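Local coordinates for lipoprotein (PDB 4OTE) that probably binds methionine as the extracytoplasmic, lipid-attached receptor of a transport system, and carries selenomethionine in its cleft in this crystal, at residues Y32-K37 with K214-V219; K95-F100 with E123-L128. One frame throughout, in Å; residues are numbered along the deposited sequence. Where two conformers were deposited one is given.

Contact 1: Y32-K37 with K214-V219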
ATOM      1  N   TYR A  32     -26.804   6.923  -5.670  1.00 34.29           N
ATOM      2  CA  TYR A  32     -26.345   6.381  -4.391  1.00 34.84           C
ATOM      3  C   TYR A  32     -25.656   7.441  -3.552  1.00 34.98           C
ATOM      4  O   TYR A  32     -25.047   8.366  -4.082  1.00 36.19           O
ATOM      5  CB  TYR A  32     -25.386   5.208  -4.618  1.00 33.87           C
ATOM      6  CG  TYR A  32     -26.072   3.950  -5.083  1.00 35.28           C
ATOM      7  CD1 TYR A  32     -26.372   3.757  -6.427  1.00 36.22           C
ATOM      8  CD2 TYR A  32     -26.435   2.954  -4.178  1.00 36.03           C
ATOM      9  CE1 TYR A  32     -27.010   2.608  -6.859  1.00 37.57           C
ATOM     10  CE2 TYR A  32     -27.070   1.799  -4.602  1.00 36.39           C
ATOM     11  CZ  TYR A  32     -27.355   1.633  -5.942  1.00 38.24           C
ATOM     12  OH  TYR A  32     -27.985   0.493  -6.368  1.00 41.24           O
ATOM     13  N   THR A  33     -25.753   7.295  -2.237  1.00 36.26           N
ATOM     14  CA  THR A  33     -25.025   8.147  -1.309  1.00 37.84           C
ATOM     15  C   THR A  33     -23.817   7.371  -0.806  1.00 36.78           C
ATOM     16  O   THR A  33     -23.926   6.183  -0.509  1.00 38.39           O
ATOM     17  CB  THR A  33     -25.924   8.571  -0.139  1.00 40.06           C
ATOM     18  OG1 THR A  33     -27.032   9.320  -0.651  1.00 42.86           O
ATOM     19  CG2 THR A  33     -25.155   9.428   0.860  1.00 41.56           C
ATOM     20  N   LEU A  34     -22.664   8.030  -0.739  1.00 36.70           N
ATOM     21  CA  LEU A  34     -21.440   7.393  -0.262  1.00 34.97           C
ATOM     22  C   LEU A  34     -21.057   7.914   1.110  1.00 34.05           C
ATOM     23  O   LEU A  34     -21.080   9.117   1.338  1.00 36.40           O
ATOM     24  CB  LEU A  34     -20.277   7.664  -1.214  1.00 36.11           C
ATOM     25  CG  LEU A  34     -18.915   7.153  -0.722  1.00 35.78           C
ATOM     26  CD1 LEU A  34     -18.830   5.645  -0.880  1.00 33.67           C
ATOM     27  CD2 LEU A  34     -17.762   7.838  -1.439  1.00 38.44           C
ATOM     28  N   GLU A  35     -20.721   6.994   2.012  1.00 32.29           N
ATOM     29  CA  GLU A  35     -20.088   7.345   3.274  0.50 32.47           C
ATOM     30  C   GLU A  35     -18.747   6.633   3.367  1.00 30.96           C
ATOM     31  O   GLU A  35     -18.667   5.419   3.197  1.00 29.53           O
ATOM     32  CB  GLU A  35     -20.977   6.965   4.453  0.50 33.33           C
ATOM     33  CG  GLU A  35     -22.263   7.767   4.511  0.50 35.18           C
ATOM     34  CD  GLU A  35     -23.113   7.403   5.703  0.50 36.50           C
ATOM     35  OE1 GLU A  35     -22.605   7.484   6.841  0.50 37.19           O
ATOM     36  OE2 GLU A  35     -24.291   7.036   5.505  0.50 37.35           O
ATOM     37  N   VAL A  36     -17.694   7.402   3.620  1.00 29.33           N
ATOM     38  CA  VAL A  36     -16.355   6.854   3.777  1.00 28.83           C
ATOM     39  C   VAL A  36     -16.046   6.738   5.267  1.00 29.62           C
ATOM     40  O   VAL A  36     -16.111   7.726   6.003  1.00 30.25           O
ATOM     41  CB  VAL A  36     -15.300   7.745   3.096  1.00 28.02           C
ATOM     42  CG1 VAL A  36     -13.910   7.131   3.229  1.00 27.71           C
ATOM     43  CG2 VAL A  36     -15.664   7.957   1.633  1.00 27.99           C
ATOM     44  N   LYS A  37     -15.729   5.525   5.704  1.00 28.97           N
ATOM     45  CA  LYS A  37     -15.282   5.284   7.068  1.00 30.17           C
ATOM     46  C   LYS A  37     -13.753   5.200   7.063  1.00 30.06           C
ATOM     47  O   LYS A  37     -13.168   4.349   6.386  1.00 27.54           O
ATOM     48  CB  LYS A  37     -15.897   3.993   7.592  1.00 32.82           C
ATOM     49  CG  LYS A  37     -15.597   3.698   9.049  1.00 36.95           C
ATOM     50  CD  LYS A  37     -16.179   2.359   9.481  1.00 39.63           C
ATOM     51  CE  LYS A  37     -17.686   2.415   9.670  1.00 40.30           C
ATOM     52  NZ  LYS A  37     -18.082   3.425  10.689  1.00 43.67           N
ATOM     53  N   LYS A 214     -20.838  -2.862  -7.984  1.00 35.35           N
ATOM     54  CA  LYS A 214     -20.811  -2.497  -9.391  1.00 37.90           C
ATOM     55  C   LYS A 214     -20.685  -0.984  -9.584  1.00 35.33           C
ATOM     56  O   LYS A 214     -19.876  -0.524 -10.396  1.00 35.41           O
ATOM     57  CB  LYS A 214     -22.085  -3.011 -10.049  1.00 43.18           C
ATOM     58  CG  LYS A 214     -22.121  -2.922 -11.553  1.00 50.20           C
ATOM     59  CD  LYS A 214     -23.367  -3.628 -12.065  1.00 58.54           C
ATOM     60  CE  LYS A 214     -24.132  -2.761 -13.044  1.00 66.40           C
ATOM     61  NZ  LYS A 214     -23.310  -2.447 -14.242  1.00 68.65           N
ATOM     62  N   VAL A 215     -21.478  -0.216  -8.838  1.00 32.85           N
ATOM     63  CA  VAL A 215     -21.417   1.248  -8.899  1.00 33.22           C
ATOM     64  C   VAL A 215     -20.038   1.756  -8.473  1.00 31.42           C
ATOM     65  O   VAL A 215     -19.471   2.632  -9.116  1.00 32.84           O
ATOM     66  CB  VAL A 215     -22.519   1.910  -8.035  1.00 33.69           C
ATOM     67  CG1 VAL A 215     -22.183   3.362  -7.699  1.00 33.35           C
ATOM     68  CG2 VAL A 215     -23.863   1.836  -8.746  1.00 35.38           C
ATOM     69  N   LEU A 216     -19.511   1.201  -7.387  1.00 30.66           N
ATOM     70  CA  LEU A 216     -18.212   1.617  -6.857  1.00 29.87           C
ATOM     71  C   LEU A 216     -17.083   1.347  -7.837  1.00 30.27           C
ATOM     72  O   LEU A 216     -16.223   2.201  -8.047  1.00 29.35           O
ATOM     73  CB  LEU A 216     -17.913   0.913  -5.532  1.00 29.61           C
ATOM     74  CG  LEU A 216     -18.601   1.459  -4.281  1.00 30.67           C
ATOM     75  CD1 LEU A 216     -18.285   0.552  -3.102  1.00 31.48           C
ATOM     76  CD2 LEU A 216     -18.163   2.888  -3.990  1.00 31.75           C
ATOM     77  N   GLN A 217     -17.085   0.161  -8.439  1.00 31.08           N
ATOM     78  CA  GLN A 217     -16.024  -0.198  -9.373  1.00 31.46           C
ATOM     79  C   GLN A 217     -16.151   0.544 -10.698  1.00 31.33           C
ATOM     80  O   GLN A 217     -15.149   0.759 -11.376  1.00 31.61           O
ATOM     81  CB  GLN A 217     -15.959  -1.711  -9.573  1.00 31.46           C
ATOM     82  CG  GLN A 217     -15.506  -2.438  -8.314  1.00 31.10           C
ATOM     83  CD  GLN A 217     -14.865  -3.776  -8.597  1.00 31.51           C
ATOM     84  OE1 GLN A 217     -13.657  -3.935  -8.448  1.00 30.56           O
ATOM     85  NE2 GLN A 217     -15.671  -4.744  -9.012  1.00 34.03           N
ATOM     86  N   ASP A 218     -17.369   0.954 -11.051  1.00 31.79           N
ATOM     87  CA  ASP A 218     -17.577   1.820 -12.211  1.00 33.73           C
ATOM     88  C   ASP A 218     -16.916   3.177 -11.995  1.00 31.86           C
ATOM     89  O   ASP A 218     -16.090   3.599 -12.803  1.00 31.13           O
ATOM     90  CB  ASP A 218     -19.073   2.005 -12.516  1.00 37.20           C
ATOM     91  CG  ASP A 218     -19.641   0.891 -13.378  1.00 41.77           C
ATOM     92  OD1 ASP A 218     -18.859   0.025 -13.831  1.00 42.08           O
ATOM     93  OD2 ASP A 218     -20.873   0.886 -13.610  1.00 45.98           O
ATOM     94  N   VAL A 219     -17.252   3.846 -10.893  1.00 30.31           N
ATOM     95  CA  VAL A 219     -16.710   5.183 -10.649  1.00 29.47           C
ATOM     96  C   VAL A 219     -15.208   5.140 -10.365  1.00 27.66           C
ATOM     97  O   VAL A 219     -14.494   6.074 -10.723  1.00 28.87           O
ATOM     98  CB  VAL A 219     -17.451   5.949  -9.528  1.00 30.27           C
ATOM     99  CG1 VAL A 219     -18.952   5.974  -9.799  1.00 31.66           C
ATOM    100  CG2 VAL A 219     -17.157   5.363  -8.156  1.00 31.04           C
TER

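Contact 2: K95-F100 with E123-L128. With ZN (zinc ion), chain K; ZN (zinc ion), chain E.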
ATOM      1  N   LYS A  95      21.023  11.196  -0.364  1.00 47.90           N
ATOM      2  CA  LYS A  95      20.194  11.485  -1.538  1.00 49.08           C
ATOM      3  C   LYS A  95      20.221  10.371  -2.589  1.00 46.16           C
ATOM      4  O   LYS A  95      19.372  10.340  -3.474  1.00 46.10           O
ATOM      5  CB  LYS A  95      20.626  12.805  -2.182  1.00 53.59           C
ATOM      6  CG  LYS A  95      20.512  14.014  -1.264  1.00 59.37           C
ATOM      7  CD  LYS A  95      20.021  15.253  -2.006  1.00 65.12           C
ATOM      8  CE  LYS A  95      18.505  15.241  -2.154  1.00 69.08           C
ATOM      9  NZ  LYS A  95      18.001  16.344  -3.018  1.00 73.40           N
ATOM     10  N   SER A  96      21.195   9.470  -2.499  1.00 44.70           N
ATOM     11  CA  SER A  96      21.312   8.357  -3.436  1.00 41.97           C
ATOM     12  C   SER A  96      21.620   7.073  -2.680  1.00 41.89           C
ATOM     13  O   SER A  96      22.289   7.106  -1.646  1.00 42.90           O
ATOM     14  CB  SER A  96      22.427   8.637  -4.447  1.00 42.66           C
ATOM     15  OG  SER A  96      22.627   7.546  -5.335  1.00 40.78           O
ATOM     16  N   VAL A  97      21.141   5.944  -3.203  1.00 41.01           N
ATOM     17  CA  VAL A  97      21.481   4.632  -2.641  1.00 42.47           C
ATOM     18  C   VAL A  97      22.970   4.322  -2.800  1.00 43.27           C
ATOM     19  O   VAL A  97      23.501   3.469  -2.096  1.00 45.16           O
ATOM     20  CB  VAL A  97      20.655   3.472  -3.254  1.00 42.23           C
ATOM     21  CG1 VAL A  97      19.168   3.704  -3.055  1.00 39.73           C
ATOM     22  CG2 VAL A  97      20.982   3.274  -4.730  1.00 42.66           C
ATOM     23  N   ASP A  98      23.640   5.021  -3.719  1.00 43.49           N
ATOM     24  CA  ASP A  98      25.094   4.917  -3.871  1.00 45.29           C
ATOM     25  C   ASP A  98      25.869   5.374  -2.629  1.00 45.98           C
ATOM     26  O   ASP A  98      27.037   5.023  -2.473  1.00 45.46           O
ATOM     27  CB  ASP A  98      25.572   5.741  -5.077  1.00 46.90           C
ATOM     28  CG  ASP A  98      25.054   5.207  -6.404  1.00 48.13           C
ATOM     29  OD1 ASP A  98      24.680   4.017  -6.470  1.00 48.38           O
ATOM     30  OD2 ASP A  98      25.024   5.982  -7.385  1.00 46.73           O
ATOM     31  N   GLU A  99      25.226   6.155  -1.759  1.00 45.47           N
ATOM     32  CA  GLU A  99      25.890   6.734  -0.589  1.00 47.06           C
ATOM     33  C   GLU A  99      25.830   5.858   0.670  1.00 48.18           C
ATOM     34  O   GLU A  99      26.333   6.262   1.718  1.00 48.59           O
ATOM     35  CB  GLU A  99      25.309   8.122  -0.296  1.00 47.17           C
ATOM     36  CG  GLU A  99      25.501   9.101  -1.445  1.00 48.85           C
ATOM     37  CD  GLU A  99      25.027  10.507  -1.122  1.00 49.54           C
ATOM     38  OE1 GLU A  99      23.814  10.698  -0.886  1.00 48.48           O
ATOM     39  OE2 GLU A  99      25.866  11.433  -1.128  1.00 50.10           O
ATOM     40  N   PHE A 100      25.224   4.671   0.576  1.00 48.65           N
ATOM     41  CA  PHE A 100      25.226   3.729   1.701  1.00 50.95           C
ATOM     42  C   PHE A 100      26.657   3.293   2.032  1.00 54.05           C
ATOM     43  O   PHE A 100      27.480   3.108   1.137  1.00 54.13           O
ATOM     44  CB  PHE A 100      24.350   2.494   1.417  1.00 49.25           C
ATOM     45  CG  PHE A 100      22.877   2.715   1.663  1.00 47.31           C
ATOM     46  CD1 PHE A 100      22.413   3.083   2.923  1.00 46.32           C
ATOM     47  CD2 PHE A 100      21.952   2.540   0.640  1.00 45.58           C
ATOM     48  CE1 PHE A 100      21.062   3.288   3.150  1.00 45.38           C
ATOM     49  CE2 PHE A 100      20.597   2.743   0.863  1.00 44.91           C
ATOM     50  CZ  PHE A 100      20.151   3.116   2.120  1.00 44.28           C
ATOM     51  N   GLU A 123      18.240  -6.147  -3.116  1.00 52.34           N
ATOM     52  CA  GLU A 123      19.025  -7.073  -3.930  1.00 53.79           C
ATOM     53  C   GLU A 123      19.079  -6.619  -5.386  1.00 53.57           C
ATOM     54  O   GLU A 123      20.149  -6.602  -5.996  1.00 55.10           O
ATOM     55  CB  GLU A 123      18.447  -8.490  -3.855  1.00 56.38           C
ATOM     56  CG  GLU A 123      19.169  -9.512  -4.725  1.00 58.76           C
ATOM     57  CD  GLU A 123      18.675 -10.927  -4.496  1.00 63.08           C
ATOM     58  OE1 GLU A 123      17.443 -11.122  -4.417  1.00 62.69           O
ATOM     59  OE2 GLU A 123      19.519 -11.848  -4.404  1.00 67.38           O
ATOM     60  N   SER A 124      17.928  -6.240  -5.933  1.00 52.29           N
ATOM     61  CA  SER A 124      17.837  -5.871  -7.350  1.00 52.44           C
ATOM     62  C   SER A 124      18.648  -4.619  -7.704  1.00 51.85           C
ATOM     63  O   SER A 124      18.972  -4.410  -8.871  1.00 51.65           O
ATOM     64  CB  SER A 124      16.373  -5.689  -7.769  1.00 50.90           C
ATOM     65  OG  SER A 124      15.838  -4.481  -7.263  1.00 51.49           O
ATOM     66  N   ILE A 125      18.969  -3.796  -6.705  1.00 52.77           N
ATOM     67  CA  ILE A 125      19.860  -2.645  -6.904  1.00 55.04           C
ATOM     68  C   ILE A 125      21.307  -2.927  -6.467  1.00 56.21           C
ATOM     69  O   ILE A 125      22.109  -2.003  -6.336  1.00 57.34           O
ATOM     70  CB  ILE A 125      19.327  -1.369  -6.205  1.00 54.71           C
ATOM     71  CG1 ILE A 125      19.283  -1.537  -4.683  1.00 56.28           C
ATOM     72  CG2 ILE A 125      17.951  -1.014  -6.749  1.00 54.88           C
ATOM     73  CD1 ILE A 125      18.840  -0.292  -3.946  1.00 58.57           C
ATOM     74  N   GLY A 126      21.630  -4.199  -6.240  1.00 57.21           N
ATOM     75  CA  GLY A 126      23.004  -4.628  -5.990  1.00 58.75           C
ATOM     76  C   GLY A 126      23.540  -4.404  -4.588  1.00 59.43           C
ATOM     77  O   GLY A 126      24.738  -4.562  -4.359  1.00 63.59           O
ATOM     78  N   LEU A 127      22.670  -4.055  -3.644  1.00 57.63           N
ATOM     79  CA  LEU A 127      23.101  -3.781  -2.266  1.00 58.75           C
ATOM     80  C   LEU A 127      23.365  -5.038  -1.437  1.00 57.42           C
ATOM     81  O   LEU A 127      24.096  -4.978  -0.452  1.00 60.15           O
ATOM     82  CB  LEU A 127      22.089  -2.881  -1.546  1.00 59.94           C
ATOM     83  CG  LEU A 127      22.554  -1.440  -1.304  1.00 63.54           C
ATOM     84  CD1 LEU A 127      21.531  -0.442  -1.817  1.00 63.93           C
ATOM     85  CD2 LEU A 127      22.848  -1.210   0.173  1.00 65.16           C
ATOM     86  N   LEU A 128      22.771  -6.163  -1.826  1.00 56.46           N
ATOM     87  CA  LEU A 128      22.986  -7.436  -1.134  1.00 58.20           C
ATOM     88  C   LEU A 128      22.551  -8.618  -2.003  1.00 57.83           C
ATOM     89  O   LEU A 128      21.984  -8.425  -3.073  1.00 56.04           O
ATOM     90  CB  LEU A 128      22.250  -7.446   0.215  1.00 58.22           C
ATOM     91  CG  LEU A 128      20.793  -6.971   0.250  1.00 57.66           C
ATOM     92  CD1 LEU A 128      19.860  -7.972  -0.416  1.00 57.65           C
ATOM     93  CD2 LEU A 128      20.346  -6.716   1.684  1.00 56.64           C
TER
HETATM   94 ZN    ZN K 309      23.685   3.953  -8.827  0.88 91.21          ZN
HETATM   95 ZN    ZN E 303      25.117  13.100  -1.330  0.57 27.19          ZN
HETATM   96  O   HOH W   1      25.006   4.904  -9.929  1.00 55.81           O
HETATM   97  O   HOH W   2      22.022   2.285  -7.873  1.00 63.93           O
HETATM   98  O   HOH W   3      24.790   2.265  -8.750  1.00 58.89           O
HETATM   99  O   HOH W   4      21.948   3.401 -10.604  1.00 68.56           O

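Contact 1: Y32-K37 with K214-V219
Val215 and Tyr32 make the larger part of this helix-on-sheet packing, in which helix 211-220 lies against the start of strand 33-39 in one lobe of a two-lobed binding protein of the NlpA family. The strand pairs in parallel with strand 6-12, and the helix returns to it after 176 intervening residues. Val215 meets the tyrosine through one methyl, its CG2, which comes within 3.7 Å of Tyr32 CE1 and 3.9 Å of Tyr32 CD1, so that the methyl meets the ring obliquely. The valine is turned with CG1 anti to the backbone N (chi1 160°); this leaves CG2 on the side facing the tyrosine. Tyr32 has polar partners as well: its OH is hydrogen-bonded to Glu211, one turn earlier in the same helix, and its ring forms a cation-pi contact with Lys5. The hydroxyl bond and the valine together probably limit the movement of the ring.

Tyr32 sits just ahead of the strand; inside it, Leu34 continues the apolar layer. Its side chain also touches Ile27 of helix 24-29 and Leu20 of helix 13-22, while Leu216 touches Ile7 and Val9 of the neighbouring strand. All four touching residues are buried. Between the two leucines the approach is looser than at the ring, a single methyl pair with Leu34 CD1 4.2 Å from Leu216 CD2.

Contact 2: K95-F100 with E123-L128
This is a small apolar contact between two connecting segments of the second lobe: the loop that leads from strand 88-90 to strand 105-109, and the turn that ends helix 112-124. Val97, Phe100, Ile125 and Leu127 carry it entirely through carbon atoms. Leu127 gives up the most surface and works between two partners. Both of its methyls converge on one ring atom, Phe100 CD2, with Leu127 CD1 and Leu127 CD2 each 3.9 Å from it; CD2 comes to the ring obliquely, and the leucine lies roughly at right angles to the phenylalanine side chain. Leu127 CD1 also approaches Val97 CB, at 4.3 Å. Val97 and Ile125 meet tip to tip, Val97 CG1 standing 4.1 Å from Ile125 CD1; the extended end of the isoleucine (chi2 177°) carries CD1 out to the valine. Tyr189 of strand 187-190 touches both of them, and Ile149 lies against Leu127.

Each backbone has its own internal fastening. The helix closes in a Schellman motif with Gly126, at positive phi, as its C-prime residue: Gly126 N bonds to Glu123 O at 2.8 Å, and Leu127 N to Leu122 O, which brings Leu127 round toward the loop. In 95-100, Ser96 OG takes the N-H of Asp98 in an ST turn, and Glu99 OE1 accepts from Lys95 N at 2.9 Å, nearly along its C-O axis. The acidic ends turn to metal: Asp98 OD1 is 2.6 Å from a zinc ion that also carries four waters, one of them donating to Asp98 OD2, and Glu99 OE2 binds a second zinc, which has one more ligand atom from outside the two segments. The side chains of Ser96, Asp98 and Glu99 are thus engaged within the loop or with metal and water, and the two segments meet through apolar packing.

In the fold
Contacts 1 and 2 lie on opposite sides of the chain's centre, one in each lobe, with centres 42 Å apart and nearest atoms about 30 Å apart, so neither touches the other. Along the chain contact 2 is nested within the long loop that contact 1 closes, which fits a two-lobed fold whose first lobe is completed by returning C-terminal segments. The bound selenomethionine sits in the cleft between the lobes, lined by residues such as Tyr42, His61, Asp172 and Asn199. Both contacts are peripheral packing, centred about 20 and 22 Å from the chain's centre. Leu216 of contact 1 comes about 5 Å, side chain to side chain, from Asp55, whose zinc is not bound to this chain.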